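Local coordinates for peroxidase (Cellulomonas bogoriensis 69B4 = DSM 16987, PDB 6QZO), which probably works as a heme b-dependent peroxidase of the DyP-type family, at residues D74-S88 with L155-Q167. Sequence-based numbering, arbitrary orientation.
Sequences DIERLTTGRPGLADS and LAHAVRVLTKEAQ
V161 pushes its CG1 branch between L78 and D74, 3.9 Å from L78 CD1, while its CG2 branch lies 3.6 Å from the carboxylate carbon CG of D87. L78 comes alongside V161, pointing the other way; its CD1 also rests on the backbone of A158, and its CD2 reaches the ring of H157. H157 swings its ring away from its own backbone N (chi1 -175°) to arrive at D87, and its NE2 gives a proton to D87 OD2 at 2.7 Å, nearly in the ring plane but 33° out of the carboxylate plane. The same OD2 takes the N-H of G84 on its anti side. Residues 74-78, the end of helix 61-78, and residues 155-165 run nearly antiparallel, at 158°, in the N-terminal half of the ferredoxin-like DyP fold, the second helix backed by strands 47-55 and 143-149. E165 bends at chi2, and its OE1 accepts a hydrogen bond from A86 N (3.1 Å) on its syn lone pair. E165 OE1 is also modelled 2.4 Å from D74 OD2, a doubtful spacing that, at face value, would suggest a protonated acid. D74 OD1 meanwhile receives an almost straight bond from L85 N at 2.7 Å. K164 passes A86 O to salt-bridge D244 of the second subunit.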
ATOM      1  N   ASP A  74     -23.799  -4.434   0.723  1.00 23.15           N
ATOM      2  CA  ASP A  74     -22.361  -4.814   0.687  1.00 23.74           C
ATOM      3  C   ASP A  74     -21.654  -4.262   1.930  1.00 23.27           C
ATOM      4  O   ASP A  74     -20.848  -4.988   2.517  1.00 23.59           O
ATOM      5  CB  ASP A  74     -21.686  -4.341  -0.602  1.00 24.36           C
ATOM      6  CG  ASP A  74     -22.035  -5.196  -1.822  1.00 25.70           C
ATOM      7  OD1 ASP A  74     -22.540  -6.316  -1.617  1.00 26.58           O
ATOM      8  OD2 ASP A  74     -21.791  -4.726  -2.966  1.00 26.36           O
ATOM      9  N   ILE A  75     -21.954  -3.027   2.326  1.00 23.07           N
ATOM     10  CA  ILE A  75     -21.350  -2.411   3.540  1.00 22.98           C
ATOM     11  C   ILE A  75     -21.774  -3.229   4.765  1.00 23.50           C
ATOM     12  O   ILE A  75     -20.906  -3.543   5.596  1.00 24.02           O
ATOM     13  CB  ILE A  75     -21.742  -0.931   3.673  1.00 23.07           C
ATOM     14  CG1 ILE A  75     -21.181  -0.086   2.533  1.00 22.45           C
ATOM     15  CG2 ILE A  75     -21.288  -0.386   5.024  1.00 23.34           C
ATOM     16  CD1 ILE A  75     -21.774   1.298   2.471  1.00 22.53           C
ATOM     17  N   GLU A  76     -23.060  -3.554   4.884  1.00 23.55           N
ATOM     18  CA  GLU A  76     -23.591  -4.256   6.083  1.00 23.93           C
ATOM     19  C   GLU A  76     -22.940  -5.640   6.185  1.00 23.94           C
ATOM     20  O   GLU A  76     -22.668  -6.093   7.319  1.00 24.25           O
ATOM     21  CB  GLU A  76     -25.121  -4.340   6.035  1.00 24.25           C
ATOM     22  CG  GLU A  76     -25.814  -3.013   6.311  1.00 24.01           C
ATOM     23  CD  GLU A  76     -27.332  -3.041   6.331  1.00 24.33           C
ATOM     24  OE1 GLU A  76     -27.905  -4.104   6.106  1.00 24.41           O
ATOM     25  OE2 GLU A  76     -27.932  -2.023   6.684  1.00 24.55           O
ATOM     26  N   ARG A  77     -22.691  -6.281   5.040  1.00 23.31           N
ATOM     27  CA  ARG A  77     -22.080  -7.636   4.962  1.00 22.75           C
ATOM     28  C   ARG A  77     -20.568  -7.572   5.194  1.00 21.91           C
ATOM     29  O   ARG A  77     -20.089  -8.253   6.110  1.00 22.64           O
ATOM     30  CB  ARG A  77     -22.369  -8.263   3.600  1.00 22.87           C
ATOM     31  CG  ARG A  77     -23.711  -8.969   3.550  1.00 23.64           C
ATOM     32  CD  ARG A  77     -24.314  -9.027   2.168  1.00 24.01           C
ATOM     33  NE  ARG A  77     -25.565  -9.757   2.279  1.00 25.17           N
ATOM     34  CZ  ARG A  77     -25.643 -11.077   2.406  1.00 25.56           C
ATOM     35  NH1 ARG A  77     -24.557 -11.823   2.385  1.00 25.51           N
ATOM     36  NH2 ARG A  77     -26.820 -11.653   2.515  1.00 26.80           N
ATOM     37  N   LEU A  78     -19.841  -6.823   4.372  1.00 20.98           N
ATOM     38  CA  LEU A  78     -18.346  -6.818   4.392  1.00 20.41           C
ATOM     39  C   LEU A  78     -17.860  -6.404   5.790  1.00 20.13           C
ATOM     40  O   LEU A  78     -16.958  -7.075   6.320  1.00 20.40           O
ATOM     41  CB  LEU A  78     -17.802  -5.898   3.293  1.00 20.08           C
ATOM     42  CG  LEU A  78     -18.048  -6.361   1.853  1.00 20.04           C
ATOM     43  CD1 LEU A  78     -17.759  -5.242   0.857  1.00 19.48           C
ATOM     44  CD2 LEU A  78     -17.205  -7.580   1.512  1.00 20.56           C
ATOM     45  N   THR A  79     -18.487  -5.404   6.409  1.00 20.09           N
ATOM     46  CA  THR A  79     -18.068  -4.834   7.729  1.00 20.17           C
ATOM     47  C   THR A  79     -18.310  -5.843   8.863  1.00 20.96           C
ATOM     48  O   THR A  79     -17.708  -5.652   9.944  1.00 21.64           O
ATOM     49  CB  THR A  79     -18.741  -3.484   8.014  1.00 19.76           C
ATOM     50  OG1 THR A  79     -20.156  -3.674   7.998  1.00 20.11           O
ATOM     51  CG2 THR A  79     -18.359  -2.421   7.013  1.00 19.02           C
ATOM     52  N   THR A  80     -19.122  -6.882   8.634  1.00 21.39           N
ATOM     53  CA  THR A  80     -19.411  -7.949   9.631  1.00 22.17           C
ATOM     54  C   THR A  80     -18.714  -9.245   9.216  1.00 22.60           C
ATOM     55  O   THR A  80     -18.971 -10.283   9.855  1.00 23.45           O
ATOM     56  CB  THR A  80     -20.918  -8.129   9.842  1.00 22.38           C
ATOM     57  OG1 THR A  80     -21.522  -8.479   8.595  1.00 22.55           O
ATOM     58  CG2 THR A  80     -21.572  -6.886  10.402  1.00 22.21           C
ATOM     59  N   GLY A  81     -17.835  -9.174   8.210  1.00 22.56           N
ATOM     60  CA  GLY A  81     -17.025 -10.318   7.757  1.00 22.94           C
ATOM     61  C   GLY A  81     -17.870 -11.345   7.017  1.00 23.93           C
ATOM     62  O   GLY A  81     -17.536 -12.556   7.079  1.00 24.59           O
ATOM     63  N   ARG A  82     -18.938 -10.891   6.348  1.00 24.44           N
ATOM     64  CA  ARG A  82     -19.745 -11.737   5.439  1.00 25.18           C
ATOM     65  C   ARG A  82     -19.463 -11.275   4.019  1.00 24.61           C
ATOM     66  O   ARG A  82     -19.248 -10.084   3.788  1.00 23.56           O
ATOM     67  CB  ARG A  82     -21.245 -11.653   5.746  1.00 26.41           C
ATOM     68  CG  ARG A  82     -21.658 -12.191   7.114  1.00 27.53           C
ATOM     69  CD  ARG A  82     -23.141 -11.900   7.377  1.00 28.67           C
ATOM     70  NE  ARG A  82     -23.425 -10.456   7.470  1.00 28.50           N
ATOM     71  CZ  ARG A  82     -24.592  -9.865   7.209  1.00 28.82           C
ATOM     72  NH1 ARG A  82     -25.652 -10.564   6.819  1.00 29.61           N
ATOM     73  NH2 ARG A  82     -24.693  -8.557   7.355  1.00 28.99           N
ATOM     74  N   PRO A  83     -19.435 -12.208   3.040  1.00 24.96           N
ATOM     75  CA  PRO A  83     -19.295 -11.838   1.635  1.00 25.09           C
ATOM     76  C   PRO A  83     -20.380 -10.851   1.188  1.00 25.13           C
ATOM     77  O   PRO A  83     -21.450 -10.897   1.703  1.00 26.15           O
ATOM     78  CB  PRO A  83     -19.461 -13.163   0.867  1.00 25.49           C
ATOM     79  CG  PRO A  83     -19.091 -14.224   1.893  1.00 26.04           C
ATOM     80  CD  PRO A  83     -19.542 -13.663   3.230  1.00 25.78           C
ATOM     81  N   GLY A  84     -20.051  -9.999   0.229  1.00 25.51           N
ATOM     82  CA  GLY A  84     -20.976  -9.055  -0.415  1.00 26.12           C
ATOM     83  C   GLY A  84     -21.939  -9.760  -1.344  1.00 27.49           C
ATOM     84  O   GLY A  84     -21.917 -11.004  -1.414  1.00 27.45           O
ATOM     85  N   LEU A  85     -22.772  -8.972  -2.025  1.00 29.27           N
ATOM     86  CA  LEU A  85     -23.827  -9.452  -2.956  1.00 30.76           C
ATOM     87  C   LEU A  85     -23.129  -9.881  -4.256  1.00 32.00           C
ATOM     88  O   LEU A  85     -23.291 -11.068  -4.637  1.00 32.05           O
ATOM     89  CB  LEU A  85     -24.817  -8.291  -3.130  1.00 30.39           C
ATOM     90  CG  LEU A  85     -25.795  -8.337  -4.303  1.00 30.77           C
ATOM     91  CD1 LEU A  85     -26.640  -9.589  -4.307  1.00 31.01           C
ATOM     92  CD2 LEU A  85     -26.683  -7.105  -4.270  1.00 30.83           C
ATOM     93  N   ALA A  86     -22.330  -8.989  -4.869  1.00 32.47           N
ATOM     94  CA  ALA A  86     -21.537  -9.313  -6.084  1.00 33.83           C
ATOM     95  C   ALA A  86     -20.136  -9.780  -5.658  1.00 32.88           C
ATOM     96  O   ALA A  86     -19.137  -9.070  -6.021  1.00 34.89           O
ATOM     97  CB  ALA A  86     -21.463  -8.113  -7.019  1.00 33.76           C
ATOM     98  N   ASP A  87     -20.054 -10.883  -4.896  1.00 30.11           N
ATOM     99  CA  ASP A  87     -18.803 -11.309  -4.199  1.00 28.08           C
ATOM    100  C   ASP A  87     -18.518 -12.784  -4.522  1.00 28.32           C
ATOM    101  O   ASP A  87     -19.108 -13.679  -3.914  1.00 27.31           O
ATOM    102  CB  ASP A  87     -18.867 -11.011  -2.707  1.00 26.95           C
ATOM    103  CG  ASP A  87     -17.531 -11.157  -1.985  1.00 26.19           C
ATOM    104  OD1 ASP A  87     -16.600 -11.775  -2.556  1.00 24.64           O
ATOM    105  OD2 ASP A  87     -17.452 -10.707  -0.825  1.00 25.64           O
ATOM    106  N   SER A  88     -17.604 -12.981  -5.471  1.00 28.04           N
ATOM    107  CA  SER A  88     -17.135 -14.278  -6.002  1.00 28.44           C
ATOM    108  C   SER A  88     -15.890 -14.760  -5.238  1.00 27.39           C
ATOM    109  O   SER A  88     -15.439 -15.887  -5.543  1.00 28.00           O
ATOM    110  CB  SER A  88     -16.878 -14.136  -7.490  1.00 28.91           C
ATOM    111  OG  SER A  88     -16.316 -12.857  -7.794  1.00 28.46           O
ATOM    112  N   LEU A 155      -9.186  -4.702   2.590  1.00 17.75           N
ATOM    113  CA  LEU A 155      -9.448  -3.401   1.923  1.00 17.65           C
ATOM    114  C   LEU A 155      -9.546  -3.620   0.411  1.00 17.53           C
ATOM    115  O   LEU A 155     -10.507  -3.105  -0.217  1.00 17.57           O
ATOM    116  CB  LEU A 155      -8.317  -2.441   2.297  1.00 17.58           C
ATOM    117  CG  LEU A 155      -8.510  -0.996   1.855  1.00 17.55           C
ATOM    118  CD1 LEU A 155      -9.706  -0.433   2.532  1.00 17.32           C
ATOM    119  CD2 LEU A 155      -7.289  -0.150   2.190  1.00 17.62           C
ATOM    120  N   ALA A 156      -8.578  -4.354  -0.151  1.00 17.28           N
ATOM    121  CA  ALA A 156      -8.524  -4.682  -1.592  1.00 17.05           C
ATOM    122  C   ALA A 156      -9.828  -5.379  -1.979  1.00 17.08           C
ATOM    123  O   ALA A 156     -10.418  -5.034  -3.016  1.00 17.14           O
ATOM    124  CB  ALA A 156      -7.337  -5.550  -1.892  1.00 17.34           C
ATOM    125  N   HIS A 157     -10.271  -6.334  -1.169  1.00 17.04           N
ATOM    126  CA  HIS A 157     -11.515  -7.098  -1.437  1.00 17.07           C
ATOM    127  C   HIS A 157     -12.720  -6.159  -1.413  1.00 17.08           C
ATOM    128  O   HIS A 157     -13.471  -6.158  -2.401  1.00 17.15           O
ATOM    129  CB  HIS A 157     -11.731  -8.219  -0.437  1.00 17.36           C
ATOM    130  CG  HIS A 157     -12.910  -9.042  -0.809  1.00 17.43           C
ATOM    131  ND1 HIS A 157     -12.998  -9.651  -2.036  1.00 17.71           N
ATOM    132  CD2 HIS A 157     -14.046  -9.328  -0.155  1.00 17.47           C
ATOM    133  CE1 HIS A 157     -14.144 -10.301  -2.106  1.00 17.96           C
ATOM    134  NE2 HIS A 157     -14.804 -10.114  -0.967  1.00 17.90           N
ATOM    135  N   ALA A 158     -12.899  -5.414  -0.320  1.00 16.97           N
ATOM    136  CA  ALA A 158     -14.020  -4.467  -0.154  1.00 17.19           C
ATOM    137  C   ALA A 158     -14.112  -3.558  -1.378  1.00 17.49           C
ATOM    138  O   ALA A 158     -15.207  -3.430  -1.958  1.00 17.93           O
ATOM    139  CB  ALA A 158     -13.828  -3.665   1.099  1.00 17.01           C
ATOM    140  N   VAL A 159     -12.988  -2.950  -1.758  1.00 17.58           N
ATOM    141  CA  VAL A 159     -12.903  -2.014  -2.916  1.00 17.50           C
ATOM    142  C   VAL A 159     -13.348  -2.753  -4.182  1.00 18.03           C
ATOM    143  O   VAL A 159     -14.113  -2.164  -4.984  1.00 18.35           O
ATOM    144  CB  VAL A 159     -11.479  -1.434  -3.046  1.00 17.37           C
ATOM    145  CG1 VAL A 159     -11.220  -0.806  -4.408  1.00 17.43           C
ATOM    146  CG2 VAL A 159     -11.180  -0.445  -1.922  1.00 17.15           C
ATOM    147  N   ARG A 160     -12.880  -3.982  -4.386  1.00 18.46           N
ATOM    148  CA  ARG A 160     -13.233  -4.793  -5.590  1.00 18.93           C
ATOM    149  C   ARG A 160     -14.754  -5.013  -5.598  1.00 19.14           C
ATOM    150  O   ARG A 160     -15.382  -4.825  -6.662  1.00 19.54           O
ATOM    151  CB  ARG A 160     -12.436  -6.104  -5.579  1.00 19.14           C
ATOM    152  CG  ARG A 160     -12.829  -7.120  -6.649  1.00 19.64           C
ATOM    153  CD  ARG A 160     -12.414  -6.709  -8.036  1.00 19.61           C
ATOM    154  NE  ARG A 160     -12.804  -7.646  -9.082  1.00 19.75           N
ATOM    155  CZ  ARG A 160     -12.772  -7.374 -10.391  1.00 20.01           C
ATOM    156  NH1 ARG A 160     -12.348  -6.197 -10.816  1.00 20.07           N
ATOM    157  NH2 ARG A 160     -13.203  -8.253 -11.279  1.00 20.36           N
ATOM    158  N   VAL A 161     -15.341  -5.394  -4.464  1.00 19.05           N
ATOM    159  CA  VAL A 161     -16.796  -5.722  -4.374  1.00 19.42           C
ATOM    160  C   VAL A 161     -17.610  -4.454  -4.636  1.00 19.77           C
ATOM    161  O   VAL A 161     -18.521  -4.515  -5.483  1.00 21.03           O
ATOM    162  CB  VAL A 161     -17.143  -6.370  -3.026  1.00 19.26           C
ATOM    163  CG1 VAL A 161     -18.642  -6.415  -2.791  1.00 19.40           C
ATOM    164  CG2 VAL A 161     -16.538  -7.776  -2.921  1.00 19.41           C
ATOM    165  N   LEU A 162     -17.292  -3.350  -3.959  1.00 19.60           N
ATOM    166  CA  LEU A 162     -18.081  -2.101  -4.066  1.00 20.02           C
ATOM    167  C   LEU A 162     -17.977  -1.552  -5.493  1.00 20.60           C
ATOM    168  O   LEU A 162     -19.001  -1.064  -6.016  1.00 20.52           O
ATOM    169  CB  LEU A 162     -17.581  -1.083  -3.041  1.00 19.59           C
ATOM    170  CG  LEU A 162     -17.799  -1.500  -1.590  1.00 19.66           C
ATOM    171  CD1 LEU A 162     -16.943  -0.659  -0.651  1.00 19.49           C
ATOM    172  CD2 LEU A 162     -19.268  -1.414  -1.205  1.00 19.93           C
ATOM    173  N   THR A 163     -16.797  -1.653  -6.110  1.00 21.12           N
ATOM    174  CA  THR A 163     -16.525  -1.137  -7.472  1.00 21.73           C
ATOM    175  C   THR A 163     -17.353  -1.939  -8.478  1.00 23.24           C
ATOM    176  O   THR A 163     -18.029  -1.312  -9.322  1.00 23.76           O
ATOM    177  CB  THR A 163     -15.026  -1.177  -7.796  1.00 21.75           C
ATOM    178  OG1 THR A 163     -14.359  -0.388  -6.816  1.00 21.59           O
ATOM    179  CG2 THR A 163     -14.695  -0.646  -9.172  1.00 21.75           C
ATOM    180  N   LYS A 164     -17.289  -3.270  -8.401  1.00 24.37           N
ATOM    181  CA  LYS A 164     -18.060  -4.190  -9.273  1.00 25.70           C
ATOM    182  C   LYS A 164     -19.563  -3.916  -9.155  1.00 25.86           C
ATOM    183  O   LYS A 164     -20.252  -3.993 -10.178  1.00 25.76           O
ATOM    184  CB  LYS A 164     -17.806  -5.644  -8.868  1.00 26.50           C
ATOM    185  CG  LYS A 164     -16.566  -6.273  -9.452  1.00 27.07           C
ATOM    186  CD  LYS A 164     -16.220  -7.598  -8.789  1.00 27.65           C
ATOM    187  CE  LYS A 164     -17.264  -8.663  -9.046  1.00 28.39           C
ATOM    188  NZ  LYS A 164     -16.832  -9.993  -8.528  1.00 29.25           N
ATOM    189  N   GLU A 165     -20.050  -3.657  -7.942  1.00 26.00           N
ATOM    190  CA  GLU A 165     -21.497  -3.462  -7.667  1.00 26.52           C
ATOM    191  C   GLU A 165     -22.023  -2.255  -8.452  1.00 26.25           C
ATOM    192  O   GLU A 165     -23.202  -2.289  -8.844  1.00 25.75           O
ATOM    193  CB  GLU A 165     -21.723  -3.244  -6.175  1.00 26.82           C
ATOM    194  CG  GLU A 165     -23.075  -3.704  -5.719  1.00 27.30           C
ATOM    195  CD  GLU A 165     -23.198  -5.204  -5.800  1.00 27.80           C
ATOM    196  OE1 GLU A 165     -22.604  -5.901  -4.941  1.00 28.77           O
ATOM    197  OE2 GLU A 165     -23.866  -5.681  -6.751  1.00 29.51           O
ATOM    198  N   ALA A 166     -21.176  -1.242  -8.676  1.00 26.32           N
ATOM    199  CA  ALA A 166     -21.521   0.032  -9.343  1.00 26.15           C
ATOM    200  C   ALA A 166     -21.386  -0.084 -10.868  1.00 27.23           C
ATOM    201  O   ALA A 166     -21.716   0.911 -11.562  1.00 26.67           O
ATOM    202  CB  ALA A 166     -20.649   1.136  -8.813  1.00 25.48           C
ATOM    203  N   GLN A 167     -20.935  -1.233 -11.379  1.00 28.56           N
ATOM    204  CA  GLN A 167     -20.662  -1.420 -12.835  1.00 30.42           C
ATOM    205  C   GLN A 167     -21.952  -1.070 -13.595  1.00 30.93           C
ATOM    206  O   GLN A 167     -23.034  -1.652 -13.253  1.00 31.04           O
ATOM    207  CB  GLN A 167     -20.179  -2.846 -13.145  1.00 32.17           C
ATOM    208  CG  GLN A 167     -19.091  -2.924 -14.224  1.00 34.04           C
ATOM    209  CD  GLN A 167     -17.704  -3.241 -13.692  1.00 34.47           C
ATOM    210  OE1 GLN A 167     -16.692  -2.718 -14.155  1.00 33.80           O
ATOM    211  NE2 GLN A 167     -17.625  -4.147 -12.730  1.00 36.04           N
TER